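PDB 4ZWN: monoglyceride lipase from Saccharomyces cerevisiae, which hydrolyses monoacylglycerols, preferably monounsaturated ones, to free fatty acids and glycerol, and also takes part in the breakdown of fatty acid ethyl esters. Local coordinates for residues Ile187-Leu192 and Gly231-Ile236; Thr31-Leu36 and Gly47-Pro52; Tyr153-Lys158 and Lys256-Asp261. The protein carries 2 engineered substitutions. All coordinates share one frame; numbering follows the deposited sequence.

Contact 1 (Ile187-Leu192 and Gly231-Ile236); sequences IIAPLL and GSFRQI
Between strand 165-169 and strand 264-269 of this alpha/beta hydrolase the chain makes a long, mainly helical excursion, and within it Ala189 of helix 185-191 packs on Phe233, the first residue of helix 233-248. The CB of Ala189 lies over one face of the Phe233 ring, 3.9 Å from the ring centroid and 27° off the normal, a CH-pi contact displaced toward the rim: CB is equally near CD1 and CE1, at 3.6 Å. Alanine has no atom beyond CB, and the ring lies close to the helix backbone, with Phe233 CD1 and CE1 also near Ala189 CA. With chi1 at -78°, CG of Phe233 stands opposite its own carbonyl carbon and the ring reaches toward the end of helix 185-191. There its rim meets Leu192, whose O approaches the ring edge near its plane, 4.0 Å from Phe233 CD2, while Leu192 CB lies 4.0 Å from CE2. An excursion at this place in the sequence is where monoacylglycerol lipases carry the cap domain over the catalytic core, and the side chain of Ile236 is about 11 Å from that of Ser144, the inferred nucleophile. One turn along helix 233-248, Ile236 extends the apolar seam: its CD1 lies 4.3 Å from Ala189 CB, and its CG2 is 4.1 Å from Pro190 CG. No hydrogen bond joins the two segments, so the contact rests mainly on side-chain packing. Beyond them, Ile201 of the short strand 200-201 touches both Phe233 and Ile236. The start of helix 233-248 is fixed by Ser232 at the N-cap, its OG accepting from Gln235 N at 3.0 Å with an N-H...O angle of 162°; the same OG is also hydrogen-bonded to Gly109 O.

Contact 2 (Thr31-Leu36 and Gly47-Pro52); sequences TTVPEL and GYMFWP
Pro34 lies against Trp51 where the loop before strand 37-41 runs back along strand 44-51, at the antiparallel edge of the alpha/beta hydrolase sheet; the two segments run roughly antiparallel. The packing is tightest at the proline ring. Its CD sits 3.5 Å from the centroid of the indole six-membered ring and 14° off the normal, a CH-pi contact over the face. The indole is also held at its edge: Trp51 NE1 donates to Thr31 OG1 over 3.0 Å, with the acceptor in the ring plane but the bond bent to 141°. Chi1 of 64° puts Thr31 OG1 between its backbone N and carbonyl carbon, where it serves the indole and is also hydrogen-bonded to Asp82 OD1. Met81 and Ser85 of helix 78-86 touch Trp51 as well. A leucine in place of Trp51 would probably leave Thr31 OG1 without its N-H donor and Pro34 without the flat face it rests on.

Toward Leu36 the contact loosens. Met49, extended beyond CG, brings CE to 4.2 Å from Leu36 CG, and Leu36 CD2 comes no nearer to Gly47 CA than 4.1 Å. Val33 and Glu35 are solvent-exposed; Val33 reaches the indole through CG2, 4.1 Å from Trp51 CH2, whereas CB of Glu35 points away from the strand. Here no direct backbone hydrogen bond crosses the gap; instead one water donates to Glu35 O at 2.6 Å and accepts from Phe50 N at 3.1 Å.

Contact 3 (Tyr153-Lys158 and Lys256-Asp261); sequences YACQGK and KNFAKD
Chi1 of -169° swings CG of Phe258 opposite its backbone N, and chi1 of -60° sets Cys155 SG beside its own N; together they bring the sulfur to the edge of the phenylalanine ring. SG lies 5.4 Å from the ring centroid and 75° off the normal, a sulfur-aromatic contact at the edge, with Phe258 CD1 its nearest ring atom. Ala154 CB approaches the same side chain obliquely, 3.7 Å from CE1. These contacts join the last turn of helix 145-156, the helix that follows the GXSXG motif, the probable nucleophile elbow, to the loop leading from helix 253-257 toward strand 264-269. The backbones also come close, with the CA atoms of Cys155 and Phe258 4.2 Å apart. Ala259 N donates to Ala154 O at 3.0 Å. Beside this bond Cys155 O and Asn257 O, both acceptors, lie 3.2 Å apart. Lys160 NZ hydrogen-bonds to both oxygens, so its positive charge is likely to offset the repulsion that their closeness would otherwise bring.

In the fold
Along the chain, contact 2 comes first and is complete before the others begin; the two segments of contact 1 then fall between those of contact 3. None touches another. The centres of contact 1 and contact 2 lie about 33 Å apart. Contact 3 has its centre about 27 Å from that of contact 1 and about 29 Å from that of contact 2. Contact 2 belongs to the antiparallel edge of the mixed eight-stranded sheet. Contact 3 lies beside the parallel part, joining the helix after the probable nucleophile elbow to the approach to strand 264-269. Contact 1 lies in the excursion between strands 165-169 and 264-269, whose helices 233-248 and 253-257 lead on to contact 3. Each contact thus works within its own region: sheet edge, helix flank of the alpha/beta core and probable cap.

Contact 1 (Ile187-Leu192 and Gly231-Ile236)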
ATOM      1  N   ILE A 187       2.583 -12.819 -16.216  1.00 36.25           N
ATOM      2  CA  ILE A 187       1.361 -13.498 -16.628  1.00 40.31           C
ATOM      3  C   ILE A 187       1.547 -15.009 -16.486  1.00 40.27           C
ATOM      4  O   ILE A 187       0.632 -15.726 -16.079  1.00 42.33           O
ATOM      5  CB  ILE A 187       0.965 -13.138 -18.083  1.00 44.05           C
ATOM      6  CG1 ILE A 187       0.257 -11.778 -18.136  1.00 39.55           C
ATOM      7  CG2 ILE A 187       0.058 -14.198 -18.684  1.00 41.74           C
ATOM      8  CD1 ILE A 187       1.166 -10.581 -17.929  1.00 48.87           C
ATOM      9  N   ILE A 188       2.750 -15.483 -16.792  1.00 39.87           N
ATOM     10  CA  ILE A 188       3.058 -16.907 -16.720  1.00 35.31           C
ATOM     11  C   ILE A 188       3.076 -17.426 -15.283  1.00 37.38           C
ATOM     12  O   ILE A 188       2.577 -18.516 -15.005  1.00 36.17           O
ATOM     13  CB  ILE A 188       4.416 -17.215 -17.384  1.00 40.83           C
ATOM     14  CG1 ILE A 188       4.456 -16.645 -18.799  1.00 40.81           C
ATOM     15  CG2 ILE A 188       4.674 -18.710 -17.425  1.00 33.31           C
ATOM     16  CD1 ILE A 188       3.398 -17.212 -19.703  1.00 38.14           C
ATOM     17  N   ALA A 189       3.646 -16.643 -14.369  1.00 37.53           N
ATOM     18  CA  ALA A 189       3.792 -17.073 -12.977  1.00 35.40           C
ATOM     19  C   ALA A 189       2.459 -17.413 -12.289  1.00 36.27           C
ATOM     20  O   ALA A 189       2.367 -18.450 -11.636  1.00 35.09           O
ATOM     21  CB  ALA A 189       4.548 -16.014 -12.172  1.00 36.11           C
ATOM     22  N   PRO A 190       1.425 -16.552 -12.420  1.00 38.80           N
ATOM     23  CA  PRO A 190       0.150 -16.970 -11.822  1.00 36.48           C
ATOM     24  C   PRO A 190      -0.436 -18.190 -12.518  1.00 37.44           C
ATOM     25  O   PRO A 190      -1.088 -19.013 -11.877  1.00 42.43           O
ATOM     26  CB  PRO A 190      -0.753 -15.746 -12.021  1.00 34.25           C
ATOM     27  CG  PRO A 190       0.185 -14.603 -12.185  1.00 36.28           C
ATOM     28  CD  PRO A 190       1.353 -15.170 -12.927  1.00 35.08           C
ATOM     29  N   LEU A 191      -0.194 -18.304 -13.820  1.00 36.79           N
ATOM     30  CA  LEU A 191      -0.688 -19.429 -14.606  1.00 41.87           C
ATOM     31  C   LEU A 191      -0.081 -20.755 -14.157  1.00 40.88           C
ATOM     32  O   LEU A 191      -0.724 -21.802 -14.251  1.00 42.47           O
ATOM     33  CB  LEU A 191      -0.396 -19.205 -16.091  1.00 41.17           C
ATOM     34  CG  LEU A 191      -1.518 -18.666 -16.982  1.00 45.02           C
ATOM     35  CD1 LEU A 191      -2.289 -17.546 -16.309  1.00 42.85           C
ATOM     36  CD2 LEU A 191      -0.931 -18.189 -18.300  1.00 44.72           C
ATOM     37  N   LEU A 192       1.156 -20.702 -13.666  1.00 36.16           N
ATOM     38  CA  LEU A 192       1.880 -21.907 -13.253  1.00 41.37           C
ATOM     39  C   LEU A 192       1.940 -22.073 -11.738  1.00 40.98           C
ATOM     40  O   LEU A 192       2.601 -22.982 -11.240  1.00 33.82           O
ATOM     41  CB  LEU A 192       3.305 -21.892 -13.814  1.00 33.68           C
ATOM     42  CG  LEU A 192       3.470 -21.978 -15.332  1.00 32.53           C
ATOM     43  CD1 LEU A 192       4.940 -21.994 -15.726  1.00 43.00           C
ATOM     44  CD2 LEU A 192       2.761 -23.200 -15.870  1.00 32.86           C
ATOM     45  N   GLY A 231       9.863 -13.016  -5.571  1.00 39.14           N
ATOM     46  CA  GLY A 231       8.481 -13.339  -5.274  1.00 33.44           C
ATOM     47  C   GLY A 231       8.151 -14.752  -5.717  1.00 38.24           C
ATOM     48  O   GLY A 231       8.575 -15.182  -6.790  1.00 43.65           O
ATOM     49  N   SER A 232       7.405 -15.482  -4.892  1.00 29.46           N
ATOM     50  CA  SER A 232       7.007 -16.842  -5.237  1.00 35.02           C
ATOM     51  C   SER A 232       5.801 -16.822  -6.166  1.00 35.80           C
ATOM     52  O   SER A 232       5.031 -15.864  -6.163  1.00 36.66           O
ATOM     53  CB  SER A 232       6.681 -17.649  -3.982  1.00 33.39           C
ATOM     54  OG  SER A 232       5.446 -17.235  -3.425  1.00 34.76           O
ATOM     55  N   PHE A 233       5.639 -17.879  -6.957  1.00 38.02           N
ATOM     56  CA  PHE A 233       4.490 -17.990  -7.850  1.00 34.71           C
ATOM     57  C   PHE A 233       3.186 -17.924  -7.059  1.00 33.48           C
ATOM     58  O   PHE A 233       2.207 -17.332  -7.512  1.00 30.11           O
ATOM     59  CB  PHE A 233       4.547 -19.289  -8.665  1.00 35.72           C
ATOM     60  CG  PHE A 233       5.502 -19.241  -9.827  1.00 38.87           C
ATOM     61  CD1 PHE A 233       6.364 -18.171  -9.994  1.00 34.32           C
ATOM     62  CD2 PHE A 233       5.526 -20.266 -10.762  1.00 35.76           C
ATOM     63  CE1 PHE A 233       7.240 -18.129 -11.062  1.00 34.74           C
ATOM     64  CE2 PHE A 233       6.396 -20.226 -11.834  1.00 34.25           C
ATOM     65  CZ  PHE A 233       7.254 -19.155 -11.985  1.00 27.85           C
ATOM     66  N   ARG A 234       3.183 -18.526  -5.873  1.00 30.51           N
ATOM     67  CA  ARG A 234       1.995 -18.535  -5.026  1.00 36.84           C
ATOM     68  C   ARG A 234       1.658 -17.114  -4.591  1.00 34.12           C
ATOM     69  O   ARG A 234       0.506 -16.692  -4.679  1.00 32.46           O
ATOM     70  CB  ARG A 234       2.202 -19.450  -3.811  1.00 24.85           C
ATOM     71  CG  ARG A 234       1.030 -19.521  -2.823  1.00 29.25           C
ATOM     72  CD  ARG A 234      -0.342 -19.501  -3.497  1.00 33.59           C
ATOM     73  NE  ARG A 234      -0.588 -20.640  -4.378  1.00 37.00           N
ATOM     74  CZ  ARG A 234      -1.568 -20.679  -5.277  1.00 44.51           C
ATOM     75  NH1 ARG A 234      -2.383 -19.640  -5.417  1.00 42.35           N
ATOM     76  NH2 ARG A 234      -1.732 -21.749  -6.041  1.00 47.59           N
ATOM     77  N   GLN A 235       2.668 -16.381  -4.135  1.00 34.63           N
ATOM     78  CA  GLN A 235       2.491 -14.991  -3.736  1.00 30.39           C
ATOM     79  C   GLN A 235       1.969 -14.148  -4.895  1.00 38.66           C
ATOM     80  O   GLN A 235       0.976 -13.429  -4.759  1.00 37.59           O
ATOM     81  CB  GLN A 235       3.806 -14.404  -3.223  1.00 33.52           C
ATOM     82  CG  GLN A 235       3.730 -12.919  -2.904  1.00 35.05           C
ATOM     83  CD  GLN A 235       5.095 -12.282  -2.719  1.00 34.33           C
ATOM     84  OE1 GLN A 235       6.054 -12.639  -3.397  1.00 36.16           O
ATOM     85  NE2 GLN A 235       5.187 -11.330  -1.798  1.00 34.13           N
ATOM     86  N   ILE A 236       2.648 -14.251  -6.035  1.00 32.51           N
ATOM     87  CA  ILE A 236       2.314 -13.458  -7.210  1.00 32.54           C
ATOM     88  C   ILE A 236       0.899 -13.750  -7.719  1.00 38.99           C
ATOM     89  O   ILE A 236       0.131 -12.826  -7.990  1.00 36.63           O
ATOM     90  CB  ILE A 236       3.333 -13.697  -8.338  1.00 32.18           C
ATOM     91  CG1 ILE A 236       4.722 -13.252  -7.880  1.00 32.98           C
ATOM     92  CG2 ILE A 236       2.929 -12.948  -9.597  1.00 30.47           C
ATOM     93  CD1 ILE A 236       5.834 -13.653  -8.813  1.00 28.82           C
TER

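Contact 2 (Thr31-Leu36 and Gly47-Pro52)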
ATOM      1  N   THR A  31      11.202  14.843  10.844  1.00 43.24           N
ATOM      2  CA  THR A  31      10.911  14.449  12.218  1.00 38.13           C
ATOM      3  C   THR A  31      11.833  13.322  12.665  1.00 39.94           C
ATOM      4  O   THR A  31      12.732  12.910  11.930  1.00 45.12           O
ATOM      5  CB  THR A  31       9.445  14.005  12.389  1.00 34.34           C
ATOM      6  OG1 THR A  31       9.198  12.834  11.601  1.00 40.84           O
ATOM      7  CG2 THR A  31       8.500  15.111  11.961  1.00 28.46           C
ATOM      8  N   THR A  32      11.605  12.828  13.877  1.00 45.58           N
ATOM      9  CA  THR A  32      12.431  11.773  14.445  1.00 41.24           C
ATOM     10  C   THR A  32      11.989  10.395  13.962  1.00 38.99           C
ATOM     11  O   THR A  32      10.868   9.961  14.231  1.00 40.91           O
ATOM     12  CB  THR A  32      12.393  11.804  15.984  1.00 43.62           C
ATOM     13  OG1 THR A  32      12.794  13.100  16.447  1.00 50.03           O
ATOM     14  CG2 THR A  32      13.322  10.747  16.563  1.00 34.21           C
ATOM     15  N   VAL A  33      12.877   9.712  13.249  1.00 44.79           N
ATOM     16  CA  VAL A  33      12.590   8.377  12.738  1.00 44.31           C
ATOM     17  C   VAL A  33      12.443   7.376  13.881  1.00 44.88           C
ATOM     18  O   VAL A  33      13.344   7.236  14.707  1.00 47.65           O
ATOM     19  CB  VAL A  33      13.688   7.900  11.769  1.00 41.76           C
ATOM     20  CG1 VAL A  33      13.399   6.485  11.290  1.00 40.58           C
ATOM     21  CG2 VAL A  33      13.801   8.856  10.588  1.00 43.32           C
ATOM     22  N   PRO A  34      11.292   6.688  13.935  1.00 45.44           N
ATOM     23  CA  PRO A  34      10.956   5.710  14.978  1.00 43.50           C
ATOM     24  C   PRO A  34      11.870   4.489  14.986  1.00 44.73           C
ATOM     25  O   PRO A  34      12.522   4.164  13.993  1.00 41.54           O
ATOM     26  CB  PRO A  34       9.523   5.295  14.625  1.00 43.52           C
ATOM     27  CG  PRO A  34       8.991   6.427  13.815  1.00 45.93           C
ATOM     28  CD  PRO A  34      10.158   6.933  13.031  1.00 37.84           C
ATOM     29  N   GLU A  35      11.906   3.821  16.131  1.00 42.77           N
ATOM     30  CA  GLU A  35      12.664   2.589  16.321  1.00 47.00           C
ATOM     31  C   GLU A  35      12.104   1.489  15.417  1.00 47.94           C
ATOM     32  O   GLU A  35      10.897   1.270  15.382  1.00 44.97           O
ATOM     33  CB  GLU A  35      12.579   2.156  17.785  1.00 52.87           C
ATOM     34  CG  GLU A  35      13.052   0.748  18.123  1.00 52.52           C
ATOM     35  CD  GLU A  35      12.884   0.401  19.599  1.00 65.63           C
ATOM     36  OE1 GLU A  35      12.650   1.324  20.403  1.00 64.08           O
ATOM     37  OE2 GLU A  35      12.975  -0.797  19.952  1.00 66.00           O
ATOM     38  N   LEU A  36      12.954   0.807  14.658  1.00 47.59           N
ATOM     39  CA  LEU A  36      12.469  -0.372  13.936  1.00 39.09           C
ATOM     40  C   LEU A  36      12.247  -1.488  14.989  1.00 43.47           C
ATOM     41  O   LEU A  36      13.232  -1.968  15.629  1.00 51.64           O
ATOM     42  CB  LEU A  36      13.430  -0.792  12.805  1.00 41.84           C
ATOM     43  CG  LEU A  36      12.769  -1.557  11.649  1.00 46.51           C
ATOM     44  CD1 LEU A  36      13.572  -1.538  10.349  1.00 49.33           C
ATOM     45  CD2 LEU A  36      12.503  -2.988  12.069  1.00 44.36           C
ATOM     46  N   GLY A  47       8.877  -6.957  11.380  1.00 41.92           N
ATOM     47  CA  GLY A  47       9.438  -5.650  11.663  1.00 41.10           C
ATOM     48  C   GLY A  47       8.380  -4.586  11.430  1.00 44.09           C
ATOM     49  O   GLY A  47       7.693  -4.605  10.408  1.00 39.26           O
ATOM     50  N   TYR A  48       8.231  -3.663  12.375  1.00 41.54           N
ATOM     51  CA  TYR A  48       7.212  -2.630  12.245  1.00 43.77           C
ATOM     52  C   TYR A  48       7.659  -1.301  12.836  1.00 43.13           C
ATOM     53  O   TYR A  48       8.647  -1.229  13.565  1.00 45.37           O
ATOM     54  CB  TYR A  48       5.903  -3.077  12.906  1.00 41.22           C
ATOM     55  CG  TYR A  48       5.976  -3.170  14.412  1.00 48.74           C
ATOM     56  CD1 TYR A  48       5.567  -2.113  15.214  1.00 46.79           C
ATOM     57  CD2 TYR A  48       6.453  -4.316  15.033  1.00 45.51           C
ATOM     58  CE1 TYR A  48       5.633  -2.195  16.589  1.00 52.63           C
ATOM     59  CE2 TYR A  48       6.522  -4.407  16.407  1.00 46.18           C
ATOM     60  CZ  TYR A  48       6.110  -3.345  17.181  1.00 50.89           C
ATOM     61  OH  TYR A  48       6.178  -3.434  18.553  1.00 56.81           O
ATOM     62  N   MET A  49       6.911  -0.252  12.512  1.00 41.91           N
ATOM     63  CA  MET A  49       7.206   1.092  12.985  1.00 32.81           C
ATOM     64  C   MET A  49       5.950   1.802  13.454  1.00 38.05           C
ATOM     65  O   MET A  49       4.894   1.701  12.828  1.00 35.04           O
ATOM     66  CB  MET A  49       7.869   1.921  11.889  1.00 30.62           C
ATOM     67  CG  MET A  49       9.344   1.675  11.719  1.00 33.31           C
ATOM     68  SD  MET A  49      10.050   2.870  10.578  1.00 33.44           S
ATOM     69  CE  MET A  49      11.773   2.384  10.619  1.00 41.02           C
ATOM     70  N   PHE A  50       6.071   2.521  14.562  1.00 38.51           N
ATOM     71  CA  PHE A  50       5.016   3.420  14.990  1.00 36.17           C
ATOM     72  C   PHE A  50       5.520   4.852  14.913  1.00 38.06           C
ATOM     73  O   PHE A  50       6.387   5.253  15.687  1.00 37.67           O
ATOM     74  CB  PHE A  50       4.546   3.099  16.405  1.00 35.46           C
ATOM     75  CG  PHE A  50       3.672   4.163  16.994  1.00 38.83           C
ATOM     76  CD1 PHE A  50       2.393   4.374  16.505  1.00 33.77           C
ATOM     77  CD2 PHE A  50       4.134   4.966  18.022  1.00 40.56           C
ATOM     78  CE1 PHE A  50       1.588   5.362  17.038  1.00 42.55           C
ATOM     79  CE2 PHE A  50       3.335   5.954  18.560  1.00 39.20           C
ATOM     80  CZ  PHE A  50       2.060   6.154  18.067  1.00 44.40           C
ATOM     81  N   TRP A  51       4.980   5.614  13.969  1.00 38.14           N
ATOM     82  CA  TRP A  51       5.423   6.985  13.753  1.00 38.40           C
ATOM     83  C   TRP A  51       4.483   7.971  14.435  1.00 33.39           C
ATOM     84  O   TRP A  51       3.361   8.177  13.978  1.00 42.79           O
ATOM     85  CB  TRP A  51       5.512   7.286  12.258  1.00 33.70           C
ATOM     86  CG  TRP A  51       6.487   8.366  11.927  1.00 36.24           C
ATOM     87  CD1 TRP A  51       6.479   9.650  12.394  1.00 32.15           C
ATOM     88  CD2 TRP A  51       7.611   8.265  11.049  1.00 34.43           C
ATOM     89  NE1 TRP A  51       7.534  10.352  11.863  1.00 32.84           N
ATOM     90  CE2 TRP A  51       8.245   9.525  11.032  1.00 36.35           C
ATOM     91  CE3 TRP A  51       8.146   7.231  10.274  1.00 31.75           C
ATOM     92  CZ2 TRP A  51       9.385   9.778  10.272  1.00 34.45           C
ATOM     93  CZ3 TRP A  51       9.279   7.484   9.518  1.00 32.05           C
ATOM     94  CH2 TRP A  51       9.885   8.747   9.522  1.00 32.58           C
ATOM     95  N   PRO A  52       4.944   8.588  15.534  1.00 36.51           N
ATOM     96  CA  PRO A  52       4.111   9.487  16.341  1.00 38.36           C
ATOM     97  C   PRO A  52       3.969  10.879  15.734  1.00 35.45           C
ATOM     98  O   PRO A  52       4.806  11.294  14.933  1.00 35.03           O
ATOM     99  CB  PRO A  52       4.866   9.551  17.669  1.00 30.83           C
ATOM    100  CG  PRO A  52       6.297   9.384  17.277  1.00 36.71           C
ATOM    101  CD  PRO A  52       6.308   8.461  16.079  1.00 37.07           C
TER
HETATM  102  O   HOH W   1       8.581   1.961  16.231  1.00 39.95           O

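Contact 3 (Tyr153-Lys158 and Lys256-Asp261)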
ATOM      1  N   TYR A 153      -9.792  -5.544   1.771  1.00 34.89           N
ATOM      2  CA  TYR A 153     -10.091  -5.586   3.198  1.00 33.11           C
ATOM      3  C   TYR A 153     -11.413  -4.883   3.474  1.00 33.69           C
ATOM      4  O   TYR A 153     -12.183  -5.309   4.334  1.00 33.17           O
ATOM      5  CB  TYR A 153      -8.971  -4.949   4.026  1.00 35.18           C
ATOM      6  CG  TYR A 153      -9.146  -5.167   5.517  1.00 40.88           C
ATOM      7  CD1 TYR A 153      -8.625  -6.297   6.139  1.00 39.86           C
ATOM      8  CD2 TYR A 153      -9.848  -4.254   6.297  1.00 37.74           C
ATOM      9  CE1 TYR A 153      -8.790  -6.505   7.501  1.00 43.79           C
ATOM     10  CE2 TYR A 153     -10.018  -4.454   7.657  1.00 38.30           C
ATOM     11  CZ  TYR A 153      -9.489  -5.580   8.254  1.00 40.19           C
ATOM     12  OH  TYR A 153      -9.659  -5.781   9.605  1.00 38.71           O
ATOM     13  N   ALA A 154     -11.678  -3.816   2.726  1.00 33.52           N
ATOM     14  CA  ALA A 154     -12.940  -3.091   2.837  1.00 31.86           C
ATOM     15  C   ALA A 154     -14.141  -3.974   2.485  1.00 32.50           C
ATOM     16  O   ALA A 154     -15.272  -3.671   2.861  1.00 38.04           O
ATOM     17  CB  ALA A 154     -12.916  -1.856   1.949  1.00 34.21           C
ATOM     18  N   CYS A 155     -13.893  -5.065   1.766  1.00 31.60           N
ATOM     19  CA  CYS A 155     -14.960  -5.979   1.376  1.00 31.64           C
ATOM     20  C   CYS A 155     -15.013  -7.223   2.262  1.00 33.85           C
ATOM     21  O   CYS A 155     -16.082  -7.800   2.465  1.00 34.62           O
ATOM     22  CB  CYS A 155     -14.794  -6.402  -0.084  1.00 32.31           C
ATOM     23  SG  CYS A 155     -14.822  -5.042  -1.276  1.00 33.35           S
ATOM     24  N   GLN A 156     -13.864  -7.626   2.794  1.00 33.64           N
ATOM     25  CA  GLN A 156     -13.758  -8.919   3.462  1.00 31.25           C
ATOM     26  C   GLN A 156     -13.182  -8.848   4.874  1.00 33.50           C
ATOM     27  O   GLN A 156     -13.191  -9.844   5.595  1.00 38.30           O
ATOM     28  CB  GLN A 156     -12.899  -9.865   2.621  1.00 30.61           C
ATOM     29  CG  GLN A 156     -11.416  -9.550   2.662  1.00 29.13           C
ATOM     30  CD  GLN A 156     -10.609 -10.447   1.750  1.00 31.04           C
ATOM     31  OE1 GLN A 156     -10.672 -10.325   0.528  1.00 36.27           O
ATOM     32  NE2 GLN A 156      -9.849 -11.360   2.340  1.00 33.96           N
ATOM     33  N   GLY A 157     -12.678  -7.682   5.264  1.00 34.94           N
ATOM     34  CA  GLY A 157     -12.034  -7.524   6.556  1.00 30.71           C
ATOM     35  C   GLY A 157     -12.946  -7.774   7.743  1.00 36.33           C
ATOM     36  O   GLY A 157     -14.126  -7.427   7.718  1.00 39.61           O
ATOM     37  N   LYS A 158     -12.393  -8.380   8.789  1.00 37.86           N
ATOM     38  CA  LYS A 158     -13.151  -8.652  10.004  1.00 41.95           C
ATOM     39  C   LYS A 158     -13.597  -7.366  10.679  1.00 42.06           C
ATOM     40  O   LYS A 158     -14.650  -7.316  11.314  1.00 45.91           O
ATOM     41  CB  LYS A 158     -12.322  -9.482  10.979  1.00 40.18           C
ATOM     42  CG  LYS A 158     -12.747 -10.930  11.079  1.00 49.96           C
ATOM     43  CD  LYS A 158     -11.869 -11.662  12.072  1.00 59.28           C
ATOM     44  CE  LYS A 158     -11.884 -10.964  13.421  1.00 55.91           C
ATOM     45  NZ  LYS A 158     -10.795 -11.455  14.309  1.00 57.87           N
ATOM     46  N   LYS A 256     -22.108  -5.766  -2.910  1.00 37.05           N
ATOM     47  CA  LYS A 256     -22.691  -6.568  -1.838  1.00 38.11           C
ATOM     48  C   LYS A 256     -21.851  -6.594  -0.565  1.00 39.53           C
ATOM     49  O   LYS A 256     -22.396  -6.670   0.535  1.00 44.50           O
ATOM     50  CB  LYS A 256     -22.918  -8.004  -2.318  1.00 38.64           C
ATOM     51  CG  LYS A 256     -23.993  -8.154  -3.381  1.00 42.83           C
ATOM     52  CD  LYS A 256     -24.127  -9.608  -3.807  1.00 45.94           C
ATOM     53  CE  LYS A 256     -25.094  -9.763  -4.968  1.00 42.86           C
ATOM     54  NZ  LYS A 256     -25.209 -11.186  -5.383  1.00 54.62           N
ATOM     55  N   ASN A 257     -20.532  -6.531  -0.705  1.00 39.04           N
ATOM     56  CA  ASN A 257     -19.654  -6.767   0.437  1.00 39.04           C
ATOM     57  C   ASN A 257     -18.889  -5.543   0.939  1.00 38.93           C
ATOM     58  O   ASN A 257     -18.353  -5.558   2.049  1.00 36.92           O
ATOM     59  CB  ASN A 257     -18.660  -7.877   0.095  1.00 34.85           C
ATOM     60  CG  ASN A 257     -19.345  -9.192  -0.205  1.00 34.49           C
ATOM     61  OD1 ASN A 257     -19.642  -9.969   0.702  1.00 42.50           O
ATOM     62  ND2 ASN A 257     -19.605  -9.449  -1.482  1.00 32.07           N
ATOM     63  N   PHE A 258     -18.832  -4.489   0.132  1.00 38.68           N
ATOM     64  CA  PHE A 258     -18.131  -3.278   0.540  1.00 34.40           C
ATOM     65  C   PHE A 258     -18.774  -2.692   1.793  1.00 34.32           C
ATOM     66  O   PHE A 258     -19.994  -2.535   1.850  1.00 35.37           O
ATOM     67  CB  PHE A 258     -18.127  -2.242  -0.584  1.00 38.41           C
ATOM     68  CG  PHE A 258     -17.201  -1.089  -0.337  1.00 36.09           C
ATOM     69  CD1 PHE A 258     -15.876  -1.147  -0.744  1.00 31.74           C
ATOM     70  CD2 PHE A 258     -17.650   0.050   0.310  1.00 31.46           C
ATOM     71  CE1 PHE A 258     -15.019  -0.089  -0.512  1.00 34.98           C
ATOM     72  CE2 PHE A 258     -16.797   1.110   0.548  1.00 31.39           C
ATOM     73  CZ  PHE A 258     -15.481   1.041   0.137  1.00 28.60           C
ATOM     74  N   ALA A 259     -17.948  -2.384   2.789  1.00 34.86           N
ATOM     75  CA  ALA A 259     -18.423  -1.829   4.055  1.00 35.33           C
ATOM     76  C   ALA A 259     -19.302  -0.610   3.812  1.00 41.47           C
ATOM     77  O   ALA A 259     -18.857   0.381   3.231  1.00 37.74           O
ATOM     78  CB  ALA A 259     -17.250  -1.470   4.952  1.00 38.39           C
ATOM     79  N   LYS A 260     -20.552  -0.703   4.263  1.00 47.29           N
ATOM     80  CA  LYS A 260     -21.593   0.264   3.924  1.00 45.27           C
ATOM     81  C   LYS A 260     -21.202   1.709   4.216  1.00 44.42           C
ATOM     82  O   LYS A 260     -20.907   2.069   5.356  1.00 42.88           O
ATOM     83  CB  LYS A 260     -22.891  -0.077   4.666  1.00 49.62           C
ATOM     84  CG  LYS A 260     -24.091   0.767   4.248  1.00 54.24           C
ATOM     85  CD  LYS A 260     -25.392   0.153   4.743  1.00 56.31           C
ATOM     86  CE  LYS A 260     -26.595   0.996   4.354  1.00 57.01           C
ATOM     87  NZ  LYS A 260     -26.611   2.308   5.057  1.00 74.30           N
ATOM     88  N   ASP A 261     -21.184   2.515   3.158  1.00 42.11           N
ATOM     89  CA  ASP A 261     -20.993   3.961   3.254  1.00 47.94           C
ATOM     90  C   ASP A 261     -19.682   4.376   3.928  1.00 46.70           C
ATOM     91  O   ASP A 261     -19.609   5.430   4.560  1.00 48.18           O
ATOM     92  CB  ASP A 261     -22.175   4.597   3.995  1.00 48.00           C
ATOM     93  CG  ASP A 261     -23.493   4.422   3.256  1.00 57.62           C
ATOM     94  OD1 ASP A 261     -23.501   4.546   2.012  1.00 46.08           O
ATOM     95  OD2 ASP A 261     -24.521   4.159   3.921  1.00 55.73           O
TER